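Long-range contacts in acetyltransferase PA1377 (Pseudomonas aeruginosa, PDB 2VI7), which probably transfers an acetyl group from acetyl-coenzyme A to an amine of a still unknown substrate, as expected of a GNAT family N-acetyltransferase: residues A[83-88]-A[119-124]; A[125-130]-A[163-168]. All blocks are in the same frame, centred on the assembly; numbering follows the deposited sequence.

Contact 1 (A[83-88]-A[119-124])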
loop_
_atom_site.group_PDB
_atom_site.type_symbol
_atom_site.label_atom_id
_atom_site.label_comp_id
_atom_site.label_asym_id
_atom_site.label_seq_id
_atom_site.Cartn_x
_atom_site.Cartn_y
_atom_site.Cartn_z
ATOM N N ARG A 83 -9.335 5.035 -6.089
ATOM C CA ARG A 83 -7.884 5.033 -6.298
ATOM C C ARG A 83 -7.549 4.397 -7.641
ATOM O O ARG A 83 -6.401 4.410 -8.074
ATOM C CB ARG A 83 -7.204 4.223 -5.204
ATOM C CG ARG A 83 -7.337 4.818 -3.838
ATOM C CD ARG A 83 -6.160 5.715 -3.546
ATOM N NE ARG A 83 -4.941 4.929 -3.366
ATOM C CZ ARG A 83 -3.812 5.116 -4.040
ATOM N NH1 ARG A 83 -3.718 6.068 -4.959
ATOM N NH2 ARG A 83 -2.773 4.341 -3.789
ATOM N N SER A 84 -8.565 3.849 -8.298
ATOM C CA SER A 84 -8.391 3.153 -9.569
ATOM C C SER A 84 -7.826 3.968 -10.728
ATOM O O SER A 84 -7.535 3.412 -11.788
ATOM C CB SER A 84 -9.715 2.505 -9.979
ATOM O OG SER A 84 -10.719 3.486 -10.132
ATOM N N HIS A 85 -7.675 5.275 -10.542
ATOM C CA HIS A 85 -7.095 6.108 -11.590
ATOM C C HIS A 85 -5.577 5.977 -11.471
ATOM O O HIS A 85 -4.836 6.516 -12.292
ATOM C CB HIS A 85 -7.485 7.575 -11.412
ATOM C CG HIS A 85 -7.040 8.154 -10.107
ATOM N ND1 HIS A 85 -7.708 7.918 -8.925
ATOM C CD2 HIS A 85 -5.964 8.910 -9.787
ATOM C CE1 HIS A 85 -7.063 8.505 -7.934
ATOM N NE2 HIS A 85 -6.002 9.114 -8.430
ATOM N N SER A 86 -5.127 5.263 -10.436
ATOM C CA SER A 86 -3.699 5.061 -10.198
ATOM C C SER A 86 -3.301 3.599 -10.284
ATOM O O SER A 86 -4.141 2.702 -10.261
ATOM C CB SER A 86 -3.297 5.585 -8.819
ATOM O OG SER A 86 -3.797 4.735 -7.804
ATOM N N GLY A 87 -1.998 3.380 -10.387
ATOM C CA GLY A 87 -1.468 2.038 -10.474
ATOM C C GLY A 87 -0.140 2.048 -9.755
ATOM O O GLY A 87 0.440 3.112 -9.542
ATOM N N SER A 88 0.345 0.874 -9.371
ATOM C CA SER A 88 1.616 0.783 -8.671
ATOM C C SER A 88 2.545 -0.221 -9.307
ATOM O O SER A 88 2.107 -1.238 -9.820
ATOM C CB SER A 88 1.391 0.382 -7.215
ATOM O OG SER A 88 2.631 0.167 -6.557
ATOM N N ASN A 119 -5.067 4.059 -19.346
ATOM C CA ASN A 119 -5.349 5.488 -19.217
ATOM C C ASN A 119 -5.268 5.903 -17.741
ATOM O O ASN A 119 -6.140 6.606 -17.229
ATOM C CB ASN A 119 -6.734 5.798 -19.816
ATOM C CG ASN A 119 -6.971 7.293 -20.053
ATOM O OD1 ASN A 119 -6.084 8.015 -20.512
ATOM N ND2 ASN A 119 -8.186 7.750 -19.762
ATOM N N LEU A 120 -4.213 5.455 -17.058
ATOM C CA LEU A 120 -4.011 5.787 -15.651
ATOM C C LEU A 120 -3.481 7.207 -15.544
ATOM O O LEU A 120 -2.707 7.655 -16.391
ATOM C CB LEU A 120 -3.015 4.824 -14.997
ATOM C CG LEU A 120 -3.446 3.370 -14.845
ATOM C CD1 LEU A 120 -2.317 2.579 -14.206
ATOM C CD2 LEU A 120 -4.725 3.297 -14.011
ATOM N N ARG A 121 -3.902 7.911 -14.499
ATOM C CA ARG A 121 -3.467 9.284 -14.266
ATOM C C ARG A 121 -2.244 9.335 -13.351
ATOM O O ARG A 121 -1.487 10.295 -13.368
ATOM C CB ARG A 121 -4.597 10.084 -13.612
ATOM C CG ARG A 121 -4.282 11.544 -13.324
ATOM C CD ARG A 121 -5.339 12.097 -12.385
ATOM N NE ARG A 121 -5.234 13.533 -12.126
ATOM C CZ ARG A 121 -5.691 14.482 -12.942
ATOM N NH1 ARG A 121 -6.278 14.151 -14.086
ATOM N NH2 ARG A 121 -5.602 15.764 -12.594
ATOM N N ARG A 122 -2.041 8.284 -12.569
ATOM C CA ARG A 122 -0.954 8.261 -11.606
ATOM C C ARG A 122 -0.322 6.885 -11.476
ATOM O O ARG A 122 -1.023 5.885 -11.358
ATOM C CB ARG A 122 -1.522 8.703 -10.255
ATOM C CG ARG A 122 -0.574 8.713 -9.087
ATOM C CD ARG A 122 -1.344 9.000 -7.810
ATOM N NE ARG A 122 -0.517 8.728 -6.639
ATOM C CZ ARG A 122 0.409 9.557 -6.170
ATOM N NH1 ARG A 122 0.612 10.723 -6.762
ATOM N NH2 ARG A 122 1.165 9.205 -5.142
ATOM N N VAL A 123 1.005 6.834 -11.507
ATOM C CA VAL A 123 1.718 5.574 -11.338
ATOM C C VAL A 123 2.666 5.807 -10.169
ATOM O O VAL A 123 3.381 6.809 -10.134
ATOM C CB VAL A 123 2.506 5.176 -12.594
ATOM C CG1 VAL A 123 3.170 3.823 -12.382
ATOM C CG2 VAL A 123 1.582 5.107 -13.782
ATOM N N GLU A 124 2.653 4.879 -9.216
ATOM C CA GLU A 124 3.447 4.988 -8.000
ATOM C C GLU A 124 4.513 3.911 -7.828
ATOM O O GLU A 124 4.364 2.784 -8.290
ATOM C CB GLU A 124 2.498 4.949 -6.805
ATOM C CG GLU A 124 1.195 5.691 -7.063
ATOM C CD GLU A 124 0.090 5.303 -6.104
ATOM O OE1 GLU A 124 0.012 4.110 -5.747
ATOM O OE2 GLU A 124 -0.715 6.183 -5.721
HETATM O O HOH W 1 -1.935 2.607 -6.908
#
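Arg-83 reaches across to Glu-124 through a chain bent at chi2 and chi3, bringing NH1 to 3.1 Å from OE2. That oxygen lies near the edge of the guanidinium and is met on its syn side, 23° out of the carboxylate plane; the two longer bonds from NH2 are weak. Arg-122 comes to the same oxygen from the anti side: its chain runs extended from CG, and NE lies 2.7 Å from Glu-124 OE2, which sits close to the guanidinium plane of Arg-122. Glu-124 turns CG back beside its backbone N (chi1 -38°), which brings the carboxylate within range of both arginines. A water bridges the other oxygen, OE1, to Ser-86 OG, and that hydroxyl in turn donates to Arg-83 O (2.6 Å), bracing the type I turn from Arg-83 to Ser-86.

Alongside this network the backbones pair as parallel strands, with Gly-87 N bonded to Arg-122 O and Gly-87 O to Glu-124 N. His-85 O takes a bond from Arg-121 N (2.8 Å) and a weak one from Arg-122 N. On the side of the sheet away from the charges, Leu-120 CD1 lies 3.9 Å from Gly-87 CA.

Both strands belong to a beta-alpha-beta crossover through helix 102-117. In the second subunit, His-85 NE2 bonds Asp-151 O, and Arg-121 NE forms a salt bridge with Asp-151 OD2. Arg-122 NH2 has a further salt bridge to Glu-146. Two guanidiniums on one carboxylate oxygen probably keep Glu-124 ionised, consistent with its orienting Arg-83 NH1 toward its bond with Tyr-152 O of the second subunit.

Contact 2 (A[125-130]-A[163-168])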
loop_
_atom_site.group_PDB
_atom_site.type_symbol
_atom_site.label_atom_id
_atom_site.label_comp_id
_atom_site.label_asym_id
_atom_site.label_seq_id
_atom_site.Cartn_x
_atom_site.Cartn_y
_atom_site.Cartn_z
ATOM N N LEU A 125 5.595 4.274 -7.149
ATOM C CA LEU A 125 6.687 3.343 -6.892
ATOM C C LEU A 125 7.489 3.803 -5.689
ATOM O O LEU A 125 7.327 4.922 -5.216
ATOM C CB LEU A 125 7.612 3.242 -8.116
ATOM C CG LEU A 125 8.531 4.418 -8.492
ATOM C CD1 LEU A 125 9.647 4.578 -7.478
ATOM C CD2 LEU A 125 9.131 4.151 -9.862
ATOM N N THR A 126 8.341 2.922 -5.179
ATOM C CA THR A 126 9.208 3.264 -4.057
ATOM C C THR A 126 10.550 2.722 -4.504
ATOM O O THR A 126 10.609 1.744 -5.235
ATOM C CB THR A 126 8.787 2.576 -2.722
ATOM O OG1 THR A 126 8.753 1.156 -2.900
ATOM C CG2 THR A 126 7.431 3.079 -2.248
ATOM N N VAL A 127 11.620 3.379 -4.093
ATOM C CA VAL A 127 12.962 2.957 -4.466
ATOM C C VAL A 127 13.900 3.324 -3.315
ATOM O O VAL A 127 13.736 4.358 -2.664
ATOM C CB VAL A 127 13.408 3.641 -5.821
ATOM C CG1 VAL A 127 13.201 5.123 -5.765
ATOM C CG2 VAL A 127 14.859 3.420 -6.083
ATOM N N TYR A 128 14.869 2.464 -3.037
ATOM C CA TYR A 128 15.814 2.733 -1.958
ATOM C C TYR A 128 16.581 4.018 -2.226
ATOM O O TYR A 128 17.085 4.211 -3.323
ATOM C CB TYR A 128 16.753 1.547 -1.822
ATOM C CG TYR A 128 16.020 0.322 -1.313
ATOM C CD1 TYR A 128 16.087 -0.895 -1.985
ATOM C CD2 TYR A 128 15.234 0.390 -0.157
ATOM C CE1 TYR A 128 15.388 -2.020 -1.518
ATOM C CE2 TYR A 128 14.529 -0.725 0.313
ATOM C CZ TYR A 128 14.613 -1.926 -0.372
ATOM O OH TYR A 128 13.924 -3.033 0.081
ATOM N N THR A 129 16.671 4.890 -1.223
ATOM C CA THR A 129 17.342 6.186 -1.376
ATOM C C THR A 129 18.771 6.187 -1.909
ATOM O O THR A 129 19.223 7.195 -2.463
ATOM C CB THR A 129 17.357 6.992 -0.058
ATOM O OG1 THR A 129 18.072 6.263 0.943
ATOM C CG2 THR A 129 15.955 7.268 0.412
ATOM N N ASP A 130 19.484 5.076 -1.765
ATOM C CA ASP A 130 20.867 5.013 -2.237
ATOM C C ASP A 130 21.042 4.251 -3.551
ATOM O O ASP A 130 22.173 3.991 -3.974
ATOM C CB ASP A 130 21.756 4.399 -1.149
ATOM C CG ASP A 130 21.446 2.930 -0.884
ATOM O OD1 ASP A 130 20.429 2.421 -1.407
ATOM O OD2 ASP A 130 22.224 2.281 -0.143
ATOM N N TYR A 163 12.487 6.322 -1.383
ATOM C CA TYR A 163 11.876 7.523 -1.911
ATOM C C TYR A 163 10.542 7.041 -2.474
ATOM O O TYR A 163 10.472 6.015 -3.155
ATOM C CB TYR A 163 12.716 8.127 -3.039
ATOM C CG TYR A 163 13.916 8.896 -2.558
ATOM C CD1 TYR A 163 15.170 8.710 -3.127
ATOM C CD2 TYR A 163 13.797 9.821 -1.529
ATOM C CE1 TYR A 163 16.278 9.432 -2.677
ATOM C CE2 TYR A 163 14.898 10.546 -1.073
ATOM C CZ TYR A 163 16.135 10.344 -1.649
ATOM O OH TYR A 163 17.221 11.050 -1.171
ATOM N N SER A 164 9.480 7.757 -2.146
ATOM C CA SER A 164 8.160 7.431 -2.654
ATOM C C SER A 164 8.024 8.312 -3.893
ATOM O O SER A 164 8.056 9.530 -3.779
ATOM C CB SER A 164 7.101 7.802 -1.622
ATOM O OG SER A 164 5.826 7.382 -2.059
ATOM N N MET A 165 7.898 7.706 -5.071
ATOM C CA MET A 165 7.783 8.474 -6.302
ATOM C C MET A 165 6.475 8.259 -7.047
ATOM O O MET A 165 5.801 7.252 -6.882
ATOM C CB MET A 165 8.944 8.152 -7.231
ATOM C CG MET A 165 10.317 8.400 -6.618
ATOM S SD MET A 165 11.614 7.962 -7.765
ATOM C CE MET A 165 11.847 9.524 -8.603
ATOM N N ALA A 166 6.117 9.233 -7.868
ATOM C CA ALA A 166 4.896 9.159 -8.640
ATOM C C ALA A 166 5.109 9.851 -9.971
ATOM O O ALA A 166 5.859 10.816 -10.063
ATOM C CB ALA A 166 3.753 9.825 -7.882
ATOM N N ARG A 167 4.456 9.330 -11.003
ATOM C CA ARG A 167 4.518 9.900 -12.338
ATOM C C ARG A 167 3.087 10.266 -12.696
ATOM O O ARG A 167 2.222 9.400 -12.753
ATOM C CB ARG A 167 5.071 8.871 -13.312
ATOM C CG ARG A 167 4.993 9.247 -14.774
ATOM C CD ARG A 167 5.592 8.107 -15.567
ATOM N NE ARG A 167 5.564 8.237 -17.024
ATOM C CZ ARG A 167 4.510 8.005 -17.799
ATOM N NH1 ARG A 167 3.344 7.641 -17.285
ATOM N NH2 ARG A 167 4.647 8.084 -19.110
ATOM N N LEU A 168 2.837 11.555 -12.910
ATOM C CA LEU A 168 1.498 12.040 -13.250
ATOM C C LEU A 168 1.311 12.320 -14.740
ATOM O O LEU A 168 2.217 12.769 -15.443
ATOM C CB LEU A 168 1.155 13.301 -12.444
ATOM C CG LEU A 168 0.943 13.134 -10.939
ATOM C CD1 LEU A 168 0.859 14.490 -10.303
ATOM C CD2 LEU A 168 -0.319 12.345 -10.666
#
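The ring of Tyr-163 carries the methyl of Thr-129 on one face: CG2 stands 3.6 Å from the ring centroid and only 5° off the normal, a CH-pi contact centred on the ring. The two side chains meet at about a right angle. On the same side of the ring, Thr-129 CA comes 3.7 Å from Tyr-163 CE1, and Glu-148 also packs on the tyrosine. This is the end of an antiparallel strand pair in the mixed sheet of the GNAT fold, where strand 122-128 runs beside strand 158-168, and Thr-129 lies just beyond the first of them. Its CG2 sits beside the backbone N and anti to the carbonyl carbon, a rotation that turns the methyl onto the ring.

Two hydrogen-bonded pairs, Leu-125 with Met-165 and Val-127 with Tyr-163, flank the non-hydrogen-bonded pair of Thr-126 and Ser-164. Tyr-163 N gives the shortest of the four backbone bonds, 2.7 Å to Val-127 O. Between the bonded pairs, Thr-126 CA adds a C-H...O contact to Tyr-163 O.

Leu-125, Val-127, Tyr-163 and Met-165 send their side chains to the same face of the sheet, the one covered by helix 132-140. Leu-125 and Met-165 lie alongside each other and point the same way, with CD1 of the leucine 3.7 Å from CB of the methionine. Tyr-138 of the helix covers Leu-125 and Val-127, while Leu-135 lies against Met-165. Thr-126 and Ser-164 occupy the other face, near Met-149 of their own and of the second subunit respectively. The methionine chain bends only at chi3 (90°), and its sulfur SD rests 3.8 Å from Val-127 CG1.

How the contacts relate
Strand 122-128 is common to both contacts: in contact 1 its first half pairs in parallel with strand 86-95, and in contact 2 its second half pairs antiparallel with strand 158-168. The strand thus sits between two neighbours in one mixed sheet, and the contact centres are 14 Å apart. They join directly where Val-123 O and Arg-167 N approach to 2.9 Å, a probable hydrogen bond, and Arg-122 NH1 packs on Ala-166 CB at 3.5 Å. Both touch the second subunit, contact 1 through polar bonds as well as packing. A sulfate, probably from the crystallisation liquor, lies about 4 Å from the side chain of Met-165 in contact 2; whether it marks a pocket is uncertain.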